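Local coordinates for phosphoheptose isomerase (Neisseria gonorrhoeae, PDB 5I01), which probably catalyses, as a zinc-dependent homotetramer, the isomerization of sedoheptulose 7-phosphate to D-glycero-D-manno-heptose 7-phosphate, the first step of glycero-manno-heptose biosynthesis, at residues Ala11-Glu16 and His170-Arg175; Ala36-Gln41 and Asp141-Ala146; Gly47-Cys52 and Gly115-Gly120; His63-Met68 and Ala81-Thr86; Gly99-Phe104 and Asn126-Ile131. The protein carries 1 engineered substitution. All blocks are in the same frame, centred on the assembly; numbering follows the deposited sequence.

Overall arrangement
The five contacts illustrate how a SIS domain is assembled around a parallel sheet. Interaction 3 pairs strands 49-52 and 117-122 within it; interactions 2 and 4 each lay a helix against a strand next to that pair, 143-149 and 81-83, with centres about 7 and 10 Å from interaction 3. Interaction 5 follows strand 117-122 onto helix 128-139, about 16 Å from interaction 3 between centres, beside predicted substrate-binding residues. Along the chain, interaction 1 spans all the others, joining the first helix to the last; its centre is 26 to 29 Å from theirs. Interactions 1 and 4 both touch the second subunit, so the metal site lies where the fold meets a subunit boundary.

Interaction 1: residues Ala11-Glu16 and His170-Arg175; sequences AAHFAE and HPRTAR
Glu-16 OE1 is gripped by two arginines, and the shorter bond is the one from Arg-175 NH2, at 2.7 Å. This donor meets the oxygen nearly along its C-O axis, and the oxygen in turn lies almost in the guanidinium plane, 7° out of it. Arg-172 NH1 adds a longer salt bridge to Glu-16 OE1 at 3.5 Å, so one carboxylate oxygen is the hub of a three-residue network. The carboxylate reaches the arginines because Glu-16 is extended, with CG anti to the backbone N (chi1 -162°), whereas Arg-175 doubles back along its methylenes to present its guanidinium edge. Glu-16 OE2 instead comes to the edge of the His-170 ring, 3.8 Å from His-170 CE1.

Arg-175 NH1 also gives a weak hydrogen bond to His-13 ND1 at 3.4 Å, arriving at the ring edge with the two planes nearly perpendicular. The other ring nitrogen, His-13 NE2, is bonded to Asp-189 of the second subunit, its stronger polar partner, while Arg-175 NH1 forms another salt bridge with Glu-178. With charges of both signs so close, the network probably keeps Glu-16 ionised. Helix 6-27 is thereby tied to the N-terminal end of helix 173-193 and the turn before it, and His-185 and Leu-182 of the second subunit pack alongside.

Interaction 2: residues Ala36-Gln41 and Asp141-Ala146; sequences AELMLQ and DMHVIA
Leu-38 and Ile-145 overlap head to tail along their flanks, and this antiparallel overlap of two branched side chains sets the pattern of the contact. Leu-38 CD2 lies 4.0 Å from Ile-145 CG1, while its other methyl reaches the imidazole of His-143, where Leu-38 CD1 is 3.7 Å from His-143 CD2. The leucine fork is thus divided between two strand residues whose side chains both point toward the helix; Val-144, between them, points away. Leu-38 turns CG to the side opposite its backbone N (chi1 180°) and projects straight from the helix, and its two methyls part over His-143 CB, which Leu-38 CD2 approaches to 3.8 Å.

Met-39 meets the strand differently. Its side chain runs nearly perpendicular to Ile-145, and it is the middle of the methionine that touches, Met-39 CG lying 3.7 Å from Ile-145 CD1. Beyond CG the chain bends at its sulfur, and it packs further on Met-187 and Ile-191 of helix 173-193. Helix 29-44 and strand 143-149 run roughly antiparallel, their local axes 145° apart and 9.8 Å at closest, the layering expected of an alpha/beta sandwich. The closest side-chain contacts all join carbon to carbon. Cohesion therefore depends on shape and burial of apolar surface, and even His-143 takes part through its ring carbons and CB.

Interaction 3: residues Gly47-Cys52 and Gly115-Gly120; sequences GKILAC and GDVLVG
Lys-48 leans over the carboxylate of Asp-116 from its base to its amine. Lys-48 CB passes 4.2 Å from Asp-116 OD1. CG, held between the backbone N and the carbonyl carbon (chi1 61°), settles over the carboxylate, with Lys-48 CG 3.5 Å from Asp-116 OD2. Lys-48 CE is 3.8 Å from Asp-116 OD2, and a bend at chi4 turns the amine back, so that Lys-48 NZ forms a salt bridge to Asp-116 OD2 at 2.9 Å, on its syn side but 27° out of the carboxylate plane. The other carboxylate oxygen accepts the lysine's backbone amide: Lys-48 N to Asp-116 OD1 is 2.8 Å, the donor standing above the carboxylate plane. A water that accepts from NZ and donates to OD1 closes the group, while Arg-113 N also binds OD2 and Leu-111 O takes NZ.

Past this polar end the strands pair in parallel, Ile-49 opposite Val-117 through Cys-52 opposite Gly-120. Four backbone bonds join them, the one from Val-119 N to Leu-50 O being 2.7 Å. On the face of Ile-49 and Ala-51, Ile-49 CG2 packs 3.6 Å from Val-119 CG2; on the other, Leu-118 CD1 touches Leu-50 and Cys-52.

These are inner strands of the parallel sheet, flanked by strands 81-83 and 143-149. Helices 29-44 and 56-69 pack against the Ile-49 face, and helix 128-139 against Leu-118.

Interaction 4: residues His63-Met68 and Ala81-Thr86; sequences HFAAEM and AVALTT. With ZN (zinc ion), chain E.
Met-68, whose CB meets Ala-81 CB at 3.6 Å, lays its CG over one face of the Phe-64 ring, while the His-63 ring has the carboxyl carbon of Glu-67 at its edge, in plane. All four belong to helix 56-69, which in this SIS fold lies against the outermost strand of the sheet within this subunit; the local axes run nearly antiparallel, 153° apart and 7.2 Å at closest.

The interface itself is small and close. Ala-65 CB points into the strand, 3.7 Å from Ala-83 N and 4.0 Å from Ala-83 CB. Met-68 CG stays close to Ala-81 CB, and beyond it the chain turns away toward Ile-191. Two alanines of the strand thus meet Ala-65 and the base of Met-68, consistent with the close approach of helix and strand.

The opposite flank of the helix carries zinc. Glu-67 is extended beyond CG, and His-63 swings its ring beside its carbonyl carbon (chi1 -171°), so the two converge on the metal with His-185 of the same chain and Gln-177 of the second subunit. The site thus straddles a subunit boundary. His-63 NE2 binds the zinc ion at 2.2 Å, and Glu-67 OE2 at 2.0 Å.

Interaction 5: residues Gly99-Phe104 and Asn126-Ile131; sequences GFDHVF and NSANVI
Asn-129 packs its amide against three apolar side chains of the loop. Asn-129 ND2 approaches Phe-100 CE2 to 3.1 Å and Phe-104 CE2 to 3.3 Å, in each case obliquely to the ring, with the amide plane 45° and 40° from the two ring planes. Val-103 CG2 adds a third contact, 3.6 Å from Asn-129 ND2, and lies over the centre of one face of Phe-104. The amide sits among these groups because Asn-129 CG lies between the backbone N and the carbonyl carbon (chi1 56°). Its polar end is not left to them: OD1 accepts a hydrogen bond from Asn-54 ND2, a predicted substrate-binding residue, and ND2 too has a hydrogen-bond partner outside the two segments.

Other packing is slighter. Ala-128 CB rests 3.8 Å from the carboxyl carbon Asp-101 CG, and Phe-104 CE2 touches Val-130 CG2.

The hydrogen-bonded link between the segments runs through a water, which donates to Asp-101 O and to Asn-129 O, the latter at 2.8 Å, and accepts from Phe-104 N. A direct but weaker CA-H...O contact brings Asn-129 CA to 3.5 Å from Asp-101 O.

The loop between helices 88-97 and 105-111 is thus set against the first turn of helix 128-139, which follows strand 117-122. Phe-104 reaches Cys-52 of strand 49-52, and Asn-96 of the fourth subunit packs on Asn-129 and Ser-127.

Interaction 1: residues Ala11-Glu16 and His170-Arg175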
# COMPACT_ATOMS: atom_id res chain seq x y z
N ALA A 11 -4.35 -18.36 -27.17
CA ALA A 11 -5.15 -17.88 -28.32
C ALA A 11 -6.61 -17.67 -27.93
O ALA A 11 -7.19 -16.64 -28.25
CB ALA A 11 -5.06 -18.85 -29.50
N ALA A 12 -7.17 -18.65 -27.22
CA ALA A 12 -8.54 -18.60 -26.72
C ALA A 12 -8.80 -17.40 -25.80
O ALA A 12 -9.86 -16.78 -25.90
CB ALA A 12 -8.90 -19.90 -26.02
N HIS A 13 -7.84 -17.08 -24.94
CA HIS A 13 -7.92 -15.89 -24.08
C HIS A 13 -8.05 -14.58 -24.84
O HIS A 13 -8.94 -13.78 -24.53
CB HIS A 13 -6.71 -15.80 -23.16
CG HIS A 13 -6.85 -16.61 -21.92
ND1 HIS A 13 -7.33 -16.08 -20.75
CD2 HIS A 13 -6.57 -17.91 -21.66
CE1 HIS A 13 -7.34 -17.02 -19.82
NE2 HIS A 13 -6.89 -18.13 -20.35
N PHE A 14 -7.16 -14.35 -25.80
CA PHE A 14 -7.25 -13.22 -26.74
C PHE A 14 -8.61 -13.15 -27.46
O PHE A 14 -9.26 -12.09 -27.47
CB PHE A 14 -6.14 -13.27 -27.80
CG PHE A 14 -4.82 -12.70 -27.34
CD1 PHE A 14 -4.59 -11.33 -27.39
CD2 PHE A 14 -3.80 -13.53 -26.88
CE1 PHE A 14 -3.38 -10.79 -26.98
CE2 PHE A 14 -2.59 -13.00 -26.46
CZ PHE A 14 -2.37 -11.63 -26.52
N ALA A 15 -9.01 -14.26 -28.07
CA ALA A 15 -10.28 -14.30 -28.82
C ALA A 15 -11.46 -14.01 -27.91
O ALA A 15 -12.31 -13.18 -28.26
CB ALA A 15 -10.46 -15.64 -29.53
N GLU A 16 -11.48 -14.64 -26.75
CA GLU A 16 -12.52 -14.37 -25.76
C GLU A 16 -12.53 -12.90 -25.32
O GLU A 16 -13.60 -12.30 -25.21
CB GLU A 16 -12.40 -15.30 -24.54
CG GLU A 16 -13.67 -15.37 -23.70
CD GLU A 16 -13.52 -16.12 -22.39
OE1 GLU A 16 -12.44 -16.03 -21.77
OE2 GLU A 16 -14.49 -16.77 -21.95
N HIS A 170 -20.77 -10.32 -18.96
CA HIS A 170 -19.89 -11.46 -19.22
C HIS A 170 -19.76 -12.32 -17.97
O HIS A 170 -19.77 -11.78 -16.87
CB HIS A 170 -18.52 -11.00 -19.72
CG HIS A 170 -17.80 -12.05 -20.51
ND1 HIS A 170 -17.00 -12.99 -19.92
CD2 HIS A 170 -17.82 -12.35 -21.83
CE1 HIS A 170 -16.53 -13.82 -20.84
NE2 HIS A 170 -17.01 -13.44 -22.01
N PRO A 171 -19.67 -13.66 -18.12
CA PRO A 171 -19.54 -14.52 -16.94
C PRO A 171 -18.17 -14.52 -16.24
O PRO A 171 -18.11 -14.57 -15.01
CB PRO A 171 -19.82 -15.92 -17.51
CG PRO A 171 -19.50 -15.83 -18.95
CD PRO A 171 -19.95 -14.46 -19.33
N ARG A 172 -17.10 -14.53 -17.01
CA ARG A 172 -15.74 -14.69 -16.48
C ARG A 172 -15.09 -13.40 -15.89
O ARG A 172 -14.96 -12.36 -16.55
CB ARG A 172 -14.85 -15.31 -17.56
CG ARG A 172 -13.68 -16.10 -17.02
CD ARG A 172 -13.01 -16.89 -18.13
NE ARG A 172 -11.70 -17.43 -17.73
CZ ARG A 172 -10.96 -18.25 -18.47
NH1 ARG A 172 -11.38 -18.66 -19.67
NH2 ARG A 172 -9.79 -18.68 -18.01
N THR A 173 -14.70 -13.52 -14.62
CA THR A 173 -14.01 -12.49 -13.85
C THR A 173 -12.86 -11.79 -14.58
O THR A 173 -12.79 -10.56 -14.62
CB THR A 173 -13.46 -13.12 -12.56
OG1 THR A 173 -14.51 -13.88 -11.94
CG2 THR A 173 -12.94 -12.06 -11.58
N ALA A 174 -11.95 -12.58 -15.15
CA ALA A 174 -10.82 -12.06 -15.90
C ALA A 174 -11.26 -11.14 -17.05
O ALA A 174 -10.70 -10.06 -17.23
CB ALA A 174 -9.96 -13.20 -16.43
N ARG A 175 -12.28 -11.53 -17.80
CA ARG A 175 -12.79 -10.68 -18.90
C ARG A 175 -13.46 -9.40 -18.37
O ARG A 175 -13.39 -8.35 -19.00
CB ARG A 175 -13.79 -11.46 -19.76
CG ARG A 175 -13.22 -12.72 -20.39
CD ARG A 175 -12.18 -12.42 -21.44
NE ARG A 175 -10.83 -12.30 -20.92
CZ ARG A 175 -10.04 -13.31 -20.58
NH1 ARG A 175 -8.81 -13.06 -20.12
NH2 ARG A 175 -10.43 -14.58 -20.68

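Interaction 2: residues Ala36-Gln41 and Asp141-Ala146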
# COMPACT_ATOMS: atom_id res chain seq x y z
N ALA A 36 -18.81 9.60 -16.83
CA ALA A 36 -17.82 10.65 -16.99
C ALA A 36 -18.42 12.05 -16.75
O ALA A 36 -17.80 12.89 -16.08
CB ALA A 36 -17.21 10.57 -18.38
N GLU A 37 -19.61 12.29 -17.31
CA GLU A 37 -20.33 13.56 -17.11
C GLU A 37 -20.55 13.81 -15.62
O GLU A 37 -20.31 14.92 -15.14
CB GLU A 37 -21.68 13.56 -17.87
CG GLU A 37 -21.54 13.82 -19.37
CD GLU A 37 -22.84 13.66 -20.17
OE1 GLU A 37 -23.82 13.06 -19.68
OE2 GLU A 37 -22.87 14.15 -21.33
N LEU A 38 -21.00 12.78 -14.91
CA LEU A 38 -21.19 12.85 -13.46
C LEU A 38 -19.91 13.20 -12.68
O LEU A 38 -19.95 13.96 -11.72
CB LEU A 38 -21.77 11.54 -12.93
CG LEU A 38 -22.02 11.46 -11.43
CD1 LEU A 38 -22.86 12.63 -10.95
CD2 LEU A 38 -22.68 10.14 -11.08
N MET A 39 -18.78 12.62 -13.09
CA MET A 39 -17.48 12.94 -12.47
C MET A 39 -17.00 14.38 -12.78
O MET A 39 -16.41 15.02 -11.92
CB MET A 39 -16.41 11.90 -12.86
CG MET A 39 -16.58 10.55 -12.17
SD MET A 39 -15.22 9.39 -12.46
CE MET A 39 -15.52 9.04 -14.18
N LEU A 40 -17.27 14.86 -13.99
CA LEU A 40 -16.98 16.26 -14.37
C LEU A 40 -17.79 17.28 -13.58
O LEU A 40 -17.26 18.32 -13.19
CB LEU A 40 -17.28 16.49 -15.86
CG LEU A 40 -16.29 15.87 -16.84
CD1 LEU A 40 -16.96 15.69 -18.20
CD2 LEU A 40 -15.01 16.71 -16.93
N GLN A 41 -19.07 17.00 -13.37
CA GLN A 41 -19.96 17.83 -12.55
C GLN A 41 -19.46 17.90 -11.10
O GLN A 41 -19.40 18.98 -10.50
CB GLN A 41 -21.39 17.25 -12.59
CG GLN A 41 -22.45 18.01 -11.81
CD GLN A 41 -23.74 17.20 -11.61
OE1 GLN A 41 -23.71 16.06 -11.10
NE2 GLN A 41 -24.87 17.78 -12.00
N ASP A 141 -25.36 11.49 0.84
CA ASP A 141 -25.81 12.23 -0.35
C ASP A 141 -24.72 12.37 -1.44
O ASP A 141 -24.53 13.44 -2.04
CB ASP A 141 -26.40 13.59 0.05
CG ASP A 141 -27.59 13.45 0.98
OD1 ASP A 141 -28.61 12.84 0.58
OD2 ASP A 141 -27.51 13.95 2.11
N MET A 142 -24.02 11.25 -1.66
CA MET A 142 -23.05 11.11 -2.74
C MET A 142 -23.68 10.28 -3.85
O MET A 142 -24.51 9.40 -3.58
CB MET A 142 -21.80 10.37 -2.25
CG MET A 142 -20.97 11.06 -1.18
SD MET A 142 -19.77 9.93 -0.42
CE MET A 142 -18.73 9.50 -1.80
N HIS A 143 -23.27 10.52 -5.09
CA HIS A 143 -23.72 9.72 -6.23
C HIS A 143 -22.77 8.55 -6.42
O HIS A 143 -21.62 8.61 -5.98
CB HIS A 143 -23.79 10.58 -7.48
CG HIS A 143 -24.53 11.87 -7.28
ND1 HIS A 143 -25.81 11.92 -6.78
CD2 HIS A 143 -24.15 13.16 -7.49
CE1 HIS A 143 -26.20 13.18 -6.70
NE2 HIS A 143 -25.21 13.95 -7.12
N VAL A 144 -23.24 7.48 -7.04
CA VAL A 144 -22.47 6.23 -7.15
C VAL A 144 -22.29 5.85 -8.62
O VAL A 144 -23.19 6.04 -9.43
CB VAL A 144 -23.13 5.08 -6.35
CG1 VAL A 144 -22.37 3.77 -6.49
CG2 VAL A 144 -23.19 5.46 -4.88
N ILE A 145 -21.09 5.36 -8.95
CA ILE A 145 -20.81 4.75 -10.25
C ILE A 145 -20.34 3.34 -9.96
O ILE A 145 -19.27 3.14 -9.39
CB ILE A 145 -19.75 5.53 -11.06
CG1 ILE A 145 -20.25 6.94 -11.37
CG2 ILE A 145 -19.39 4.79 -12.35
CD1 ILE A 145 -19.17 7.89 -11.83
N ALA A 146 -21.16 2.36 -10.34
CA ALA A 146 -20.85 0.96 -10.09
C ALA A 146 -20.22 0.36 -11.33
O ALA A 146 -20.77 0.47 -12.43
CB ALA A 146 -22.12 0.21 -9.73

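Interaction 3: residues Gly47-Cys52 and Gly115-Gly120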
# COMPACT_ATOMS: atom_id res chain seq x y z
N GLY A 47 -15.78 18.92 -5.71
CA GLY A 47 -15.98 17.61 -5.09
C GLY A 47 -14.79 16.69 -5.34
O GLY A 47 -13.82 17.06 -6.03
N LYS A 48 -14.88 15.48 -4.77
CA LYS A 48 -13.87 14.44 -4.99
C LYS A 48 -14.50 13.08 -5.30
O LYS A 48 -15.67 12.86 -5.02
CB LYS A 48 -12.91 14.35 -3.79
CG LYS A 48 -13.53 14.01 -2.45
CD LYS A 48 -12.50 14.24 -1.33
CE LYS A 48 -13.06 13.97 0.05
NZ LYS A 48 -14.28 14.78 0.34
N ILE A 49 -13.70 12.20 -5.91
CA ILE A 49 -14.11 10.84 -6.23
C ILE A 49 -13.37 9.85 -5.33
O ILE A 49 -12.15 9.85 -5.28
CB ILE A 49 -13.83 10.48 -7.71
CG1 ILE A 49 -14.49 11.51 -8.65
CG2 ILE A 49 -14.35 9.08 -8.03
CD1 ILE A 49 -13.52 12.49 -9.25
N LEU A 50 -14.13 9.00 -4.64
CA LEU A 50 -13.59 7.87 -3.89
C LEU A 50 -13.78 6.60 -4.72
O LEU A 50 -14.84 6.41 -5.31
CB LEU A 50 -14.31 7.73 -2.55
CG LEU A 50 -14.44 9.01 -1.73
CD1 LEU A 50 -15.10 8.69 -0.39
CD2 LEU A 50 -13.08 9.66 -1.51
N ALA A 51 -12.76 5.74 -4.76
CA ALA A 51 -12.83 4.46 -5.47
C ALA A 51 -12.56 3.31 -4.52
O ALA A 51 -11.73 3.44 -3.62
CB ALA A 51 -11.84 4.43 -6.62
N CYS A 52 -13.27 2.20 -4.70
CA CYS A 52 -13.00 0.99 -3.94
C CYS A 52 -13.35 -0.31 -4.69
O CYS A 52 -14.14 -0.30 -5.65
CB CYS A 52 -13.73 1.02 -2.60
SG CYS A 52 -15.51 0.74 -2.73
N GLY A 115 -22.31 15.53 -2.63
CA GLY A 115 -21.85 15.84 -3.99
C GLY A 115 -20.65 15.04 -4.50
O GLY A 115 -20.41 15.05 -5.71
N ASP A 116 -19.90 14.37 -3.61
CA ASP A 116 -18.76 13.52 -4.01
C ASP A 116 -19.26 12.28 -4.75
O ASP A 116 -20.46 12.04 -4.85
CB ASP A 116 -17.94 13.06 -2.79
CG ASP A 116 -17.13 14.18 -2.15
OD1 ASP A 116 -16.86 15.20 -2.82
OD2 ASP A 116 -16.75 14.02 -0.97
N VAL A 117 -18.33 11.50 -5.28
CA VAL A 117 -18.66 10.34 -6.08
C VAL A 117 -17.90 9.12 -5.59
O VAL A 117 -16.69 9.18 -5.40
CB VAL A 117 -18.39 10.61 -7.57
CG1 VAL A 117 -18.42 9.33 -8.40
CG2 VAL A 117 -19.42 11.60 -8.10
N LEU A 118 -18.63 8.03 -5.35
CA LEU A 118 -18.06 6.74 -5.06
C LEU A 118 -18.10 5.91 -6.33
O LEU A 118 -19.17 5.72 -6.93
CB LEU A 118 -18.85 6.03 -3.97
CG LEU A 118 -18.43 4.60 -3.60
CD1 LEU A 118 -17.00 4.57 -3.09
CD2 LEU A 118 -19.35 3.99 -2.56
N VAL A 119 -16.93 5.40 -6.71
CA VAL A 119 -16.81 4.41 -7.77
C VAL A 119 -16.58 3.09 -7.10
O VAL A 119 -15.49 2.83 -6.62
CB VAL A 119 -15.66 4.74 -8.73
CG1 VAL A 119 -15.49 3.64 -9.77
CG2 VAL A 119 -15.90 6.09 -9.40
N GLY A 120 -17.60 2.24 -7.06
CA GLY A 120 -17.50 0.92 -6.45
C GLY A 120 -17.26 -0.11 -7.52
O GLY A 120 -18.03 -0.18 -8.47
O HOH W 1 -14.78 17.18 -1.85

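Interaction 4: residues His63-Met68 and Ala81-Thr86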
# COMPACT_ATOMS: atom_id res chain seq x y z
N HIS A 63 -5.24 2.40 -9.65
CA HIS A 63 -4.91 2.78 -11.04
C HIS A 63 -5.72 4.01 -11.48
O HIS A 63 -5.16 4.99 -11.96
CB HIS A 63 -5.20 1.59 -11.98
CG HIS A 63 -4.70 1.74 -13.39
ND1 HIS A 63 -4.18 0.67 -14.09
CD2 HIS A 63 -4.68 2.79 -14.24
CE1 HIS A 63 -3.85 1.06 -15.30
NE2 HIS A 63 -4.14 2.34 -15.42
N PHE A 64 -7.04 3.96 -11.32
CA PHE A 64 -7.92 5.11 -11.57
C PHE A 64 -7.49 6.37 -10.82
O PHE A 64 -7.30 7.41 -11.42
CB PHE A 64 -9.35 4.76 -11.20
CG PHE A 64 -10.26 5.94 -11.21
CD1 PHE A 64 -10.57 6.58 -12.40
CD2 PHE A 64 -10.81 6.42 -10.02
CE1 PHE A 64 -11.42 7.68 -12.41
CE2 PHE A 64 -11.66 7.51 -10.02
CZ PHE A 64 -11.96 8.15 -11.22
N ALA A 65 -7.34 6.27 -9.50
CA ALA A 65 -6.94 7.41 -8.67
C ALA A 65 -5.57 7.98 -9.03
O ALA A 65 -5.39 9.19 -9.01
CB ALA A 65 -6.97 7.02 -7.20
N ALA A 66 -4.62 7.12 -9.37
CA ALA A 66 -3.28 7.56 -9.79
C ALA A 66 -3.28 8.35 -11.12
O ALA A 66 -2.49 9.29 -11.29
CB ALA A 66 -2.33 6.38 -9.87
N GLU A 67 -4.14 7.98 -12.06
CA GLU A 67 -4.28 8.77 -13.30
C GLU A 67 -5.03 10.11 -13.11
O GLU A 67 -4.85 11.02 -13.91
CB GLU A 67 -4.88 7.91 -14.41
CG GLU A 67 -3.88 6.86 -14.87
CD GLU A 67 -4.33 6.08 -16.09
OE1 GLU A 67 -5.55 6.03 -16.34
OE2 GLU A 67 -3.46 5.51 -16.78
N MET A 68 -5.82 10.24 -12.05
CA MET A 68 -6.42 11.54 -11.70
C MET A 68 -5.41 12.47 -11.01
O MET A 68 -5.37 13.65 -11.31
CB MET A 68 -7.65 11.34 -10.79
CG MET A 68 -8.84 10.61 -11.41
SD MET A 68 -9.50 11.39 -12.90
CE MET A 68 -11.27 11.32 -12.60
N ALA A 81 -9.07 12.72 -6.30
CA ALA A 81 -9.47 11.31 -6.28
C ALA A 81 -8.62 10.48 -5.32
O ALA A 81 -7.38 10.54 -5.39
CB ALA A 81 -9.42 10.73 -7.67
N VAL A 82 -9.29 9.73 -4.44
CA VAL A 82 -8.65 8.89 -3.42
C VAL A 82 -9.13 7.43 -3.59
O VAL A 82 -10.32 7.17 -3.61
CB VAL A 82 -9.02 9.38 -1.99
CG1 VAL A 82 -8.29 8.57 -0.92
CG2 VAL A 82 -8.70 10.86 -1.83
N ALA A 83 -8.20 6.49 -3.70
CA ALA A 83 -8.57 5.09 -3.64
C ALA A 83 -8.66 4.72 -2.17
O ALA A 83 -7.78 5.05 -1.40
CB ALA A 83 -7.52 4.23 -4.34
N LEU A 84 -9.72 4.02 -1.79
CA LEU A 84 -9.91 3.57 -0.40
C LEU A 84 -9.27 2.21 -0.11
O LEU A 84 -9.50 1.63 0.95
CB LEU A 84 -11.39 3.51 -0.07
CG LEU A 84 -12.22 4.76 -0.34
CD1 LEU A 84 -13.66 4.47 0.03
CD2 LEU A 84 -11.70 5.96 0.44
N THR A 85 -8.45 1.72 -1.03
CA THR A 85 -7.89 0.37 -0.95
C THR A 85 -6.38 0.37 -0.70
O THR A 85 -5.75 -0.64 -0.89
CB THR A 85 -8.17 -0.38 -2.28
OG1 THR A 85 -7.62 0.35 -3.38
CG2 THR A 85 -9.67 -0.54 -2.51
N THR A 86 -5.80 1.50 -0.28
CA THR A 86 -4.34 1.66 -0.17
C THR A 86 -3.81 1.70 1.27
O THR A 86 -2.71 1.18 1.54
CB THR A 86 -3.86 2.94 -0.87
OG1 THR A 86 -4.51 4.08 -0.30
CG2 THR A 86 -4.12 2.91 -2.36
ZN ZN E . -3.73 3.53 -17.19

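Interaction 5: residues Gly99-Phe104 and Asn126-Ile131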
# COMPACT_ATOMS: atom_id res chain seq x y z
N GLY A 99 -14.72 -5.70 11.35
CA GLY A 99 -15.03 -6.78 10.41
C GLY A 99 -14.79 -6.32 8.99
O GLY A 99 -14.88 -5.12 8.69
N PHE A 100 -14.48 -7.26 8.12
CA PHE A 100 -14.05 -6.94 6.76
C PHE A 100 -15.08 -6.18 5.91
O PHE A 100 -14.71 -5.42 5.02
CB PHE A 100 -13.57 -8.20 6.02
CG PHE A 100 -12.88 -7.90 4.71
CD1 PHE A 100 -11.65 -7.24 4.69
CD2 PHE A 100 -13.48 -8.23 3.50
CE1 PHE A 100 -11.02 -6.95 3.49
CE2 PHE A 100 -12.85 -7.94 2.30
CZ PHE A 100 -11.62 -7.30 2.30
N ASP A 101 -16.36 -6.35 6.21
CA ASP A 101 -17.43 -5.73 5.42
C ASP A 101 -17.58 -4.21 5.62
O ASP A 101 -18.32 -3.56 4.88
CB ASP A 101 -18.77 -6.44 5.70
CG ASP A 101 -18.72 -7.96 5.40
OD1 ASP A 101 -17.69 -8.48 4.87
OD2 ASP A 101 -19.74 -8.64 5.70
N HIS A 102 -16.87 -3.65 6.61
CA HIS A 102 -16.88 -2.22 6.88
C HIS A 102 -15.58 -1.50 6.48
O HIS A 102 -15.41 -0.32 6.78
CB HIS A 102 -17.16 -1.98 8.37
CG HIS A 102 -18.33 -2.74 8.90
ND1 HIS A 102 -19.64 -2.34 8.71
CD2 HIS A 102 -18.40 -3.90 9.61
CE1 HIS A 102 -20.45 -3.21 9.27
NE2 HIS A 102 -19.73 -4.16 9.83
N VAL A 103 -14.66 -2.19 5.79
CA VAL A 103 -13.37 -1.58 5.44
C VAL A 103 -13.46 -0.39 4.49
O VAL A 103 -12.63 0.50 4.56
CB VAL A 103 -12.30 -2.58 4.93
CG1 VAL A 103 -11.94 -3.58 6.02
CG2 VAL A 103 -12.73 -3.26 3.62
N PHE A 104 -14.46 -0.38 3.61
CA PHE A 104 -14.69 0.75 2.69
C PHE A 104 -15.74 1.73 3.22
O PHE A 104 -15.55 2.95 3.14
CB PHE A 104 -15.09 0.25 1.29
CG PHE A 104 -14.09 -0.71 0.66
CD1 PHE A 104 -12.72 -0.50 0.77
CD2 PHE A 104 -14.53 -1.80 -0.08
CE1 PHE A 104 -11.82 -1.37 0.19
CE2 PHE A 104 -13.63 -2.67 -0.67
CZ PHE A 104 -12.28 -2.46 -0.54
N ASN A 126 -21.79 -8.41 -6.02
CA ASN A 126 -22.22 -8.98 -4.73
C ASN A 126 -21.19 -8.82 -3.60
O ASN A 126 -21.40 -9.34 -2.50
CB ASN A 126 -22.54 -10.48 -4.91
CG ASN A 126 -23.69 -10.73 -5.88
OD1 ASN A 126 -24.73 -10.06 -5.83
ND2 ASN A 126 -23.51 -11.69 -6.76
N SER A 127 -20.11 -8.08 -3.85
CA SER A 127 -19.08 -7.84 -2.84
C SER A 127 -19.67 -7.13 -1.62
O SER A 127 -20.12 -5.98 -1.72
CB SER A 127 -17.92 -7.02 -3.40
OG SER A 127 -17.15 -7.78 -4.32
N ALA A 128 -19.65 -7.83 -0.47
CA ALA A 128 -20.22 -7.33 0.78
C ALA A 128 -19.67 -5.96 1.21
O ALA A 128 -20.46 -5.07 1.59
CB ALA A 128 -20.02 -8.35 1.90
N ASN A 129 -18.35 -5.79 1.16
CA ASN A 129 -17.75 -4.48 1.54
C ASN A 129 -18.04 -3.34 0.57
O ASN A 129 -18.14 -2.19 1.00
CB ASN A 129 -16.26 -4.57 1.88
CG ASN A 129 -15.42 -5.15 0.77
OD1 ASN A 129 -15.89 -5.39 -0.34
ND2 ASN A 129 -14.15 -5.39 1.08
N VAL A 130 -18.20 -3.65 -0.71
CA VAL A 130 -18.61 -2.65 -1.71
C VAL A 130 -20.10 -2.26 -1.56
O VAL A 130 -20.44 -1.10 -1.73
CB VAL A 130 -18.34 -3.10 -3.16
CG1 VAL A 130 -18.69 -1.98 -4.14
CG2 VAL A 130 -16.88 -3.53 -3.31
N ILE A 131 -20.95 -3.23 -1.24
CA ILE A 131 -22.37 -2.96 -0.89
C ILE A 131 -22.50 -2.01 0.31
O ILE A 131 -23.22 -1.00 0.23
CB ILE A 131 -23.16 -4.28 -0.58
CG1 ILE A 131 -23.35 -5.12 -1.86
CG2 ILE A 131 -24.51 -3.98 0.10
CD1 ILE A 131 -23.75 -6.56 -1.60
O HOH W 2 -17.19 -1.69 3.64